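Local coordinates for Lin1840 protein (Listeria innocua serovar 6a, PDB 4ZO6) that probably hydrolyses terminal, non-reducing beta-D-glucosyl residues with release of beta-D-glucose, as a beta-glucosidase of glycosyl hydrolase family 3, at residues Ala194-Ala199 with Ala237-Asp242; Lys498-Thr503 with Ser518-Leu523; His94-Val99 with Ala123-Ala128; Leu67-Ile72 with Asp344-Leu349. The protein carries 2 engineered substitutions. All coordinates share one frame; numbering follows the deposited sequence.

Contact 1 of 4, residues Ala194-Ala199 with Ala237-Asp242. With BGC (beta-D-glucopyranose), chain E.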
# COMPACT_ATOMS: atom_id res chain seq x y z
N ALA A 194 15.83 -7.01 -4.50
CA ALA A 194 15.11 -6.04 -5.34
C ALA A 194 13.83 -5.59 -4.64
O ALA A 194 13.26 -6.35 -3.83
CB ALA A 194 14.71 -6.66 -6.69
N ALA A 195 13.39 -4.38 -5.02
CA ALA A 195 12.03 -3.83 -4.73
C ALA A 195 11.85 -3.44 -3.27
O ALA A 195 10.75 -3.38 -2.77
CB ALA A 195 10.94 -4.83 -5.15
N TYR A 196 12.96 -3.08 -2.63
CA TYR A 196 13.03 -2.79 -1.18
C TYR A 196 12.17 -1.54 -0.84
O TYR A 196 11.60 -1.44 0.25
CB TYR A 196 14.55 -2.65 -0.78
CG TYR A 196 14.94 -2.27 0.61
CD1 TYR A 196 14.32 -2.77 1.74
CD2 TYR A 196 16.03 -1.50 0.82
CE1 TYR A 196 14.73 -2.40 3.05
CE2 TYR A 196 16.48 -1.18 2.11
CZ TYR A 196 15.82 -1.61 3.23
OH TYR A 196 16.27 -1.20 4.47
N GLY A 197 12.08 -0.61 -1.81
CA GLY A 197 11.38 0.68 -1.66
C GLY A 197 9.87 0.59 -1.56
O GLY A 197 9.24 1.60 -1.25
N ALA A 198 9.30 -0.60 -1.79
CA ALA A 198 7.90 -0.83 -1.67
C ALA A 198 7.50 -1.35 -0.29
O ALA A 198 6.39 -1.86 -0.09
CB ALA A 198 7.45 -1.82 -2.71
N ALA A 199 8.41 -1.24 0.66
CA ALA A 199 8.17 -1.64 2.05
C ALA A 199 6.79 -1.19 2.48
O ALA A 199 6.47 0.02 2.39
CB ALA A 199 9.20 -1.01 2.94
N ALA A 237 18.53 -7.47 -1.13
CA ALA A 237 17.62 -6.67 -0.32
C ALA A 237 17.20 -7.41 0.98
O ALA A 237 17.20 -8.64 1.06
CB ALA A 237 16.42 -6.30 -1.18
N PHE A 238 16.94 -6.66 2.04
CA PHE A 238 16.37 -7.17 3.28
C PHE A 238 14.97 -7.82 3.23
O PHE A 238 14.71 -8.77 4.02
CB PHE A 238 16.27 -6.05 4.30
CG PHE A 238 17.61 -5.62 4.83
CD1 PHE A 238 18.43 -6.55 5.44
CD2 PHE A 238 18.03 -4.29 4.72
CE1 PHE A 238 19.63 -6.19 5.99
CE2 PHE A 238 19.22 -3.91 5.30
CZ PHE A 238 20.05 -4.86 5.88
N ASN A 239 14.13 -7.26 2.34
CA ASN A 239 12.71 -7.65 2.12
C ASN A 239 12.51 -9.00 1.47
O ASN A 239 13.36 -9.49 0.74
CB ASN A 239 11.94 -6.64 1.25
CG ASN A 239 12.63 -6.31 -0.08
OD1 ASN A 239 13.61 -5.58 -0.08
ND2 ASN A 239 12.08 -6.76 -1.22
N VAL A 240 11.32 -9.55 1.69
CA VAL A 240 10.79 -10.63 0.85
C VAL A 240 10.51 -10.16 -0.56
O VAL A 240 10.21 -9.03 -0.78
CB VAL A 240 9.47 -11.25 1.45
CG1 VAL A 240 9.72 -12.02 2.77
CG2 VAL A 240 8.36 -10.21 1.64
N VAL A 241 10.62 -11.05 -1.52
CA VAL A 241 10.12 -10.79 -2.86
C VAL A 241 9.17 -11.93 -3.15
O VAL A 241 9.54 -13.05 -3.07
CB VAL A 241 11.28 -10.66 -3.82
CG1 VAL A 241 10.84 -10.70 -5.28
CG2 VAL A 241 12.04 -9.35 -3.53
N ASP A 242 7.90 -11.61 -3.38
CA ASP A 242 6.87 -12.62 -3.40
C ASP A 242 6.98 -13.75 -2.38
O ASP A 242 6.92 -14.97 -2.72
CB ASP A 242 6.73 -13.24 -4.80
CG ASP A 242 5.37 -13.88 -4.99
OD1 ASP A 242 4.56 -13.83 -4.08
OD2 ASP A 242 5.12 -14.45 -6.07
C2 BGC E . 22.57 -1.36 4.06
C3 BGC E . 23.19 -0.92 2.74
C4 BGC E . 24.67 -0.61 3.02
C5 BGC E . 25.37 -1.80 3.76
C6 BGC E . 26.80 -1.55 4.22
C1 BGC E . 23.29 -2.68 4.32
O1 BGC E . 22.53 -3.49 5.17
O2 BGC E . 21.16 -1.43 4.02
O3 BGC E . 22.46 0.16 2.19
O4 BGC E . 25.23 -0.34 1.76
O5 BGC E . 24.55 -2.29 4.88
O6 BGC E . 26.76 -0.63 5.30
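Asn239 reaches across to the backbone at Ala194 and Tyr196, and the first torsion explains how: CG stands between the backbone N and the carbonyl carbon (chi1 52°), which turns the amide toward 194-199. ND2 then donates to Ala194 O at 2.9 Å and 169° at the hydrogen, with the acceptor practically in the amide plane. A second bond from ND2 goes to Val240 O in its own segment, approached from above that carbonyl's plane; two acceptors thus fix the amide rotation. The other end, OD1, is buried without a polar partner in the model and rests 3.1 Å from Tyr196 CA. The amide and the phenol ring of Tyr196 lie in nearly parallel planes.

Tyr196 has CG anti to its N (chi1 176°), a setting that runs its ring alongside Phe238, both side chains pointing the same way. The pair forms an offset edge-to-face contact: the Phe238 edge addresses the Tyr196 face, centroids are 5.9 Å apart, and Phe238 CD2 is 3.8 Å from Tyr196 CZ. The phenol OH is hydrogen-bonded to Arg149. Ala237 CB packs 4.1 Å from Tyr196 CB, at the base of the ring, and Val241 CG2 packs on Ala194 O at 3.3 Å.

Phe238 CZ lies 2.9 Å from O1 of the bound glucose, a spacing so short that its exact value is doubtful. Glucose bound at this site is hydrogen-bonded to Lys191, His192 and Arg149. Segments 194-199 and 237-242 follow barrel strands 187-193 and 233-236, at the strand ends where a TIM-barrel-type glycosidase domain carries its sugar pocket.

Contact 2 of 4, residues Lys498-Thr503 with Ser518-Leu523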
# COMPACT_ATOMS: atom_id res chain seq x y z
N LYS A 498 5.82 40.85 7.18
CA LYS A 498 7.01 40.98 6.31
C LYS A 498 7.05 39.83 5.32
O LYS A 498 6.65 38.77 5.68
CB LYS A 498 8.35 40.92 7.09
CG LYS A 498 8.57 42.03 8.14
CD LYS A 498 8.97 43.39 7.58
CE LYS A 498 8.84 44.50 8.64
NZ LYS A 498 10.10 44.77 9.37
N PRO A 499 7.62 40.02 4.13
CA PRO A 499 7.73 38.95 3.10
C PRO A 499 8.54 37.77 3.62
O PRO A 499 9.60 37.97 4.27
CB PRO A 499 8.52 39.61 1.96
CG PRO A 499 8.53 41.10 2.23
CD PRO A 499 8.03 41.35 3.63
N VAL A 500 8.04 36.56 3.44
CA VAL A 500 8.72 35.39 4.03
C VAL A 500 9.23 34.40 2.96
O VAL A 500 8.44 33.97 2.09
CB VAL A 500 7.79 34.61 4.96
CG1 VAL A 500 8.49 33.38 5.51
CG2 VAL A 500 7.29 35.49 6.10
N VAL A 501 10.52 34.03 3.03
CA VAL A 501 11.03 32.88 2.25
C VAL A 501 11.30 31.75 3.20
O VAL A 501 12.08 31.93 4.10
CB VAL A 501 12.41 33.06 1.56
CG1 VAL A 501 12.65 31.94 0.56
CG2 VAL A 501 12.54 34.35 0.89
N ILE A 502 10.76 30.56 2.91
CA ILE A 502 11.04 29.35 3.67
C ILE A 502 12.07 28.54 2.87
O ILE A 502 11.89 28.27 1.67
CB ILE A 502 9.76 28.53 3.96
CG1 ILE A 502 8.89 29.29 4.92
CG2 ILE A 502 10.11 27.15 4.57
CD1 ILE A 502 7.64 28.57 5.35
N THR A 503 13.19 28.26 3.53
CA THR A 503 14.21 27.41 2.99
C THR A 503 14.08 26.12 3.81
O THR A 503 14.34 26.09 4.99
CB THR A 503 15.62 27.99 3.18
OG1 THR A 503 15.79 28.31 4.54
CG2 THR A 503 15.83 29.24 2.41
N SER A 518 1.70 29.80 4.22
CA SER A 518 2.11 30.66 5.29
C SER A 518 3.29 31.55 4.90
O SER A 518 3.84 32.28 5.75
CB SER A 518 2.49 29.80 6.49
OG SER A 518 1.33 29.48 7.25
N SER A 519 3.69 31.51 3.63
CA SER A 519 4.95 32.18 3.19
C SER A 519 4.80 32.69 1.77
O SER A 519 3.87 32.28 1.03
CB SER A 519 6.14 31.19 3.25
OG SER A 519 5.98 30.12 2.35
N ASP A 520 5.68 33.60 1.36
CA ASP A 520 5.60 34.10 -0.02
C ASP A 520 6.40 33.31 -1.02
O ASP A 520 6.10 33.31 -2.20
CB ASP A 520 6.03 35.57 -0.02
CG ASP A 520 5.22 36.40 0.97
OD1 ASP A 520 5.57 36.58 2.13
OD2 ASP A 520 4.15 36.81 0.60
N ALA A 521 7.47 32.68 -0.55
CA ALA A 521 8.33 31.84 -1.39
C ALA A 521 8.72 30.61 -0.61
O ALA A 521 8.80 30.64 0.65
CB ALA A 521 9.58 32.62 -1.83
N LEU A 522 8.97 29.52 -1.33
CA LEU A 522 9.35 28.26 -0.69
C LEU A 522 10.40 27.55 -1.52
O LEU A 522 10.16 27.28 -2.63
CB LEU A 522 8.08 27.40 -0.44
CG LEU A 522 8.21 25.92 -0.09
CD1 LEU A 522 8.78 25.81 1.30
CD2 LEU A 522 6.87 25.20 -0.12
N LEU A 523 11.60 27.30 -0.97
CA LEU A 523 12.70 26.74 -1.73
C LEU A 523 13.05 25.43 -1.09
O LEU A 523 13.32 25.38 0.11
CB LEU A 523 13.94 27.65 -1.71
CG LEU A 523 15.21 27.18 -2.46
CD1 LEU A 523 14.91 26.99 -3.93
CD2 LEU A 523 16.36 28.18 -2.30
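Ile502 packs over Ser519 and Leu522, and its branches divide the work. CB is 3.9 Å from Leu522 CD1. With CG2 anti to the backbone N (chi1 -68°, measured to CG1), that methyl leans on the same Leu522 CD1 at 3.8 Å, while CG1 heads for Ser519 CB. The chain stays extended, and CD1 at the tip ends 3.7 Å from Ser519 CB, with OG scarcely farther; that hydroxyl is itself bonded to Leu515 O.

Beneath these side chains strands 500-503 and 521-523 run parallel, 16° between their directions, as neighbours in the mixed sheet of the family 3 C-terminal domain and as the two strands of a beta-alpha-beta unit through helix 513-516. Ile502 bonds to the neighbouring strand through both its backbone groups, N donating to Ala521 O and O accepting from Leu523 N at 2.8 Å. Val501 CG1 meets Ala521 CB on the reverse face.

Before the regular ladder, Val500 O takes two donors, Asp520 N and Ala521 N, both in its carbonyl plane. Asp520 also reaches back with its carboxylate: OD1 uses its anti lone pair to accept Val500 N at 2.8 Å and 167°.

Contact 3 of 4, residues His94-Val99 with Ala123-Ala128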
# COMPACT_ATOMS: atom_id res chain seq x y z
N HIS A 94 26.57 9.70 -1.41
CA HIS A 94 26.45 11.01 -2.14
C HIS A 94 27.65 11.88 -1.83
O HIS A 94 27.54 13.10 -1.58
CB HIS A 94 25.14 11.72 -1.78
CG HIS A 94 24.91 11.92 -0.31
ND1 HIS A 94 24.90 13.17 0.26
CD2 HIS A 94 24.64 11.06 0.70
CE1 HIS A 94 24.66 13.08 1.56
NE2 HIS A 94 24.51 11.81 1.86
N GLY A 95 28.80 11.23 -1.93
CA GLY A 95 30.07 11.85 -1.54
C GLY A 95 30.86 11.21 -0.44
O GLY A 95 30.30 10.48 0.44
N TYR A 96 32.16 11.47 -0.46
CA TYR A 96 33.08 10.91 0.51
C TYR A 96 33.32 11.93 1.62
O TYR A 96 32.62 11.90 2.61
CB TYR A 96 34.38 10.38 -0.17
CG TYR A 96 35.22 9.58 0.78
CD1 TYR A 96 34.79 8.33 1.23
CD2 TYR A 96 36.42 10.10 1.30
CE1 TYR A 96 35.52 7.63 2.20
CE2 TYR A 96 37.17 9.37 2.24
CZ TYR A 96 36.72 8.14 2.68
OH TYR A 96 37.44 7.43 3.64
N LYS A 97 34.31 12.80 1.45
CA LYS A 97 34.55 13.93 2.38
C LYS A 97 33.94 15.25 1.87
O LYS A 97 33.40 16.06 2.67
CB LYS A 97 36.06 14.14 2.62
CG LYS A 97 36.68 13.01 3.41
CD LYS A 97 36.72 13.34 4.88
CE LYS A 97 37.06 12.13 5.72
NZ LYS A 97 36.64 12.38 7.15
N THR A 98 34.05 15.48 0.56
CA THR A 98 33.21 16.49 -0.09
C THR A 98 31.80 15.91 -0.32
O THR A 98 31.56 15.04 -1.20
CB THR A 98 33.80 17.04 -1.40
OG1 THR A 98 35.20 17.37 -1.23
CG2 THR A 98 33.02 18.29 -1.79
N VAL A 99 30.86 16.36 0.48
CA VAL A 99 29.55 15.74 0.47
C VAL A 99 28.67 16.47 -0.53
O VAL A 99 28.51 17.70 -0.46
CB VAL A 99 28.93 15.73 1.89
CG1 VAL A 99 27.56 15.02 1.98
CG2 VAL A 99 29.88 15.07 2.86
N ALA A 123 34.63 8.87 -6.06
CA ALA A 123 35.70 7.86 -6.30
C ALA A 123 37.11 8.43 -6.15
O ALA A 123 38.01 7.77 -5.64
CB ALA A 123 35.54 7.25 -7.66
N LEU A 124 37.33 9.63 -6.68
CA LEU A 124 38.64 10.27 -6.53
C LEU A 124 39.06 10.25 -5.06
O LEU A 124 40.17 9.84 -4.73
CB LEU A 124 38.60 11.69 -7.08
CG LEU A 124 39.75 12.64 -6.76
CD1 LEU A 124 40.93 12.38 -7.68
CD2 LEU A 124 39.25 14.07 -6.94
N GLU A 125 38.17 10.68 -4.19
CA GLU A 125 38.43 10.82 -2.76
C GLU A 125 38.45 9.48 -2.03
O GLU A 125 39.37 9.23 -1.23
CB GLU A 125 37.39 11.74 -2.11
CG GLU A 125 37.42 13.17 -2.68
CD GLU A 125 36.63 14.19 -1.85
OE1 GLU A 125 35.66 13.81 -1.13
OE2 GLU A 125 36.94 15.39 -1.95
N ALA A 126 37.46 8.62 -2.33
CA ALA A 126 37.33 7.27 -1.68
C ALA A 126 38.55 6.38 -1.99
O ALA A 126 39.08 5.70 -1.08
CB ALA A 126 36.08 6.55 -2.17
N THR A 127 39.02 6.39 -3.24
CA THR A 127 40.22 5.63 -3.58
C THR A 127 41.46 6.20 -2.91
O THR A 127 42.32 5.44 -2.46
CB THR A 127 40.45 5.56 -5.09
OG1 THR A 127 40.54 6.89 -5.62
CG2 THR A 127 39.28 4.76 -5.76
N ALA A 128 41.53 7.52 -2.83
CA ALA A 128 42.59 8.22 -2.09
C ALA A 128 42.65 7.82 -0.60
O ALA A 128 43.74 7.87 0.00
CB ALA A 128 42.44 9.72 -2.21
O HOH W 1 33.17 13.29 -2.34
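Glu125, Tyr96 and Ala126 carry most of this contact, which fastens the loop after strand 87-90 to helix 112-128 within the TIM-barrel-type N-terminal domain of family 3. Glu125 contributes the largest buried area. Its chain leaves CB with CG anti to the carbonyl carbon (chi1 -61°) and continues extended, which carries the carboxylate from the helix to the loop backbone at 96-98.

OE1 is gripped three times. Thr98 N donates to its syn lone pair at 2.9 Å with a 168° angle; Lys97 N approaches at 3.1 Å, nearly along the C-O axis but with a more bent bond; and a water donates a third. That water also accepts from Tyr96 N and donates to Thr98 O, bridging two loop backbone groups to the carboxylate. OE2 turns its own syn lone pair to Thr98 OG1 at 2.7 Å, and it also accepts Leu359 N from outside the two segments. So many donors would be expected to stabilise the ionised form of this buried acid.

Tyr96 crosses the aliphatic part of Glu125, CB to CB 3.8 Å, with ring and carboxylate planes steeply inclined. The ring lies flat against the helix one residue on, at Ala126, while its hydroxyl bonds to Asp129 and His131; Tyr412 also stacks on the ring. Lys97 extends away from the helix, and its amine is held by Tyr412 O and Glu414. The evidence for a CH-pi contact is direct: Ala126 CA stands 4.0 Å from the Tyr96 ring centroid, just 12° off the ring normal.

Contact 4 of 4, residues Leu67-Ile72 with Asp344-Leu349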
# COMPACT_ATOMS: atom_id res chain seq x y z
N LEU A 67 45.22 4.67 6.28
CA LEU A 67 46.16 3.96 7.20
C LEU A 67 45.56 2.72 7.83
O LEU A 67 46.27 1.81 8.18
CB LEU A 67 46.68 4.90 8.29
CG LEU A 67 48.03 5.56 8.10
CD1 LEU A 67 48.23 6.15 6.71
CD2 LEU A 67 48.20 6.62 9.18
N ASP A 68 44.25 2.73 8.03
CA ASP A 68 43.57 1.57 8.56
C ASP A 68 43.73 0.50 7.49
O ASP A 68 44.19 -0.63 7.77
CB ASP A 68 42.08 1.88 8.81
CG ASP A 68 41.44 1.02 9.90
OD1 ASP A 68 42.13 0.29 10.64
OD2 ASP A 68 40.20 1.10 10.02
N MET A 69 43.38 0.88 6.26
CA MET A 69 43.54 -0.02 5.09
C MET A 69 44.96 -0.59 4.99
O MET A 69 45.15 -1.81 4.99
CB MET A 69 43.19 0.73 3.80
CG MET A 69 43.18 -0.13 2.55
SD MET A 69 44.76 -0.45 1.81
CE MET A 69 44.93 1.00 0.80
N ILE A 70 45.95 0.27 4.91
CA ILE A 70 47.34 -0.19 4.74
C ILE A 70 47.78 -1.15 5.85
O ILE A 70 48.39 -2.19 5.55
CB ILE A 70 48.35 0.99 4.58
CG1 ILE A 70 48.07 1.72 3.27
CG2 ILE A 70 49.80 0.49 4.60
CD1 ILE A 70 48.41 3.20 3.30
N GLY A 71 47.42 -0.83 7.10
CA GLY A 71 47.78 -1.61 8.29
C GLY A 71 47.15 -2.99 8.25
O GLY A 71 47.79 -3.99 8.55
N ILE A 72 45.87 -3.03 7.87
CA ILE A 72 45.10 -4.24 7.85
C ILE A 72 45.59 -5.09 6.70
O ILE A 72 45.82 -6.27 6.89
CB ILE A 72 43.56 -3.94 7.69
CG1 ILE A 72 42.99 -3.30 8.96
CG2 ILE A 72 42.81 -5.20 7.30
CD1 ILE A 72 41.60 -2.74 8.74
N ASP A 344 49.04 -4.74 -7.43
CA ASP A 344 49.09 -3.69 -6.38
C ASP A 344 47.91 -3.82 -5.40
O ASP A 344 46.80 -3.29 -5.63
CB ASP A 344 49.11 -2.31 -7.02
CG ASP A 344 49.27 -1.18 -6.00
OD1 ASP A 344 49.47 -1.41 -4.80
OD2 ASP A 344 49.21 -0.02 -6.41
N PRO A 345 48.14 -4.53 -4.29
CA PRO A 345 47.17 -4.70 -3.20
C PRO A 345 46.81 -3.42 -2.40
O PRO A 345 45.81 -3.43 -1.67
CB PRO A 345 47.84 -5.72 -2.28
CG PRO A 345 49.23 -5.74 -2.62
CD PRO A 345 49.46 -5.08 -3.94
N TYR A 346 47.64 -2.37 -2.52
CA TYR A 346 47.42 -1.07 -1.88
C TYR A 346 46.74 -0.08 -2.84
O TYR A 346 46.50 1.10 -2.52
CB TYR A 346 48.75 -0.52 -1.33
CG TYR A 346 49.32 -1.48 -0.31
CD1 TYR A 346 48.77 -1.53 0.97
CD2 TYR A 346 50.34 -2.38 -0.64
CE1 TYR A 346 49.22 -2.43 1.90
CE2 TYR A 346 50.79 -3.31 0.30
CZ TYR A 346 50.23 -3.32 1.56
OH TYR A 346 50.64 -4.19 2.53
N ARG A 347 46.40 -0.57 -4.02
CA ARG A 347 45.72 0.18 -5.05
C ARG A 347 46.13 1.65 -5.16
O ARG A 347 45.30 2.57 -5.11
CB ARG A 347 44.19 -0.00 -4.91
CG ARG A 347 43.43 0.29 -6.21
CD ARG A 347 42.23 -0.62 -6.39
NE ARG A 347 41.71 -0.35 -7.72
CZ ARG A 347 40.97 0.71 -8.04
NH1 ARG A 347 40.59 1.60 -7.12
NH2 ARG A 347 40.57 0.87 -9.28
N GLY A 348 47.44 1.85 -5.29
CA GLY A 348 48.02 3.16 -5.63
C GLY A 348 48.54 3.94 -4.44
O GLY A 348 49.22 4.93 -4.61
N LEU A 349 48.28 3.46 -3.23
CA LEU A 349 48.54 4.27 -2.06
C LEU A 349 49.90 4.04 -1.42
O LEU A 349 50.42 4.94 -0.75
CB LEU A 349 47.46 4.03 -1.01
CG LEU A 349 46.03 4.36 -1.43
CD1 LEU A 349 45.17 4.57 -0.19
CD2 LEU A 349 46.00 5.61 -2.30
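Segment 67-72 of helix 66-79 comes closest to the loop 344-349 where Ile70 faces Tyr346, CA to CA 6.7 Å, and the loop there is folded into two overlapping turns, type I from Asp344 to Arg347 and type I' from Tyr346 to Leu349. No hydrogen bond spans the two segments; the join is made by four side chains, two from each.

Ile70 and Tyr346 meet at about a right angle. CG1 of Ile70 lies 4.0 Å from Tyr346 CD1, and CG2 is as far from CE1, so the two branches meet neighbouring ring carbons. The carbonyl of Ile70 sits at the ring's edge near its plane, O to CE1 3.8 Å. Met69 comes in beside this pair. Its CG is anti to the backbone N (chi1 -174°), then the chain bends at chi2 and chi3, bringing CE to 3.7 Å from Tyr346 O, and also to 3.7 Å from Leu349 CD1.

In the fold, the contact sets the helix that follows barrel strand 59-61 against the connection between helices 322-338 and 361-374. Inward, Met69 also touches Phe88 of the barrel strand 87-90.

Asp344 also ties the turns together: OD1 accepts Tyr346 N at 3.1 Å, an Asx turn, and OD2 takes Gly348 N; both donors stand well above the carboxylate plane. Tyr346 also has Lys350 against its ring in a cation-pi contact, and Pro345 O receives Gln73 NE2 from the next turn of the helix.

Overall arrangement
From the N terminus, contact 4 opens first, at 67-72 of helix 66-79, and closes on the loop before helix 361-374. Nested inside it, in series, are contact 3, joining the loop after strand 87-90 to helix 112-128, and contact 1, joining the segments that follow barrel strands 187-193 and 233-236. Contact 2 comes later and separately, pairing neighbouring strands of one sheet in the family 3 C-terminal domain. No loops cross. Contacts 1 and 3 lie on opposite sides of the chain's centre, their centres about 29 Å apart. Contacts 3 and 4 touch: Ala128 O is 3.6 Å from Leu349 CD1. Contact 2 lies remote, its centre about 50 Å from that of contact 4.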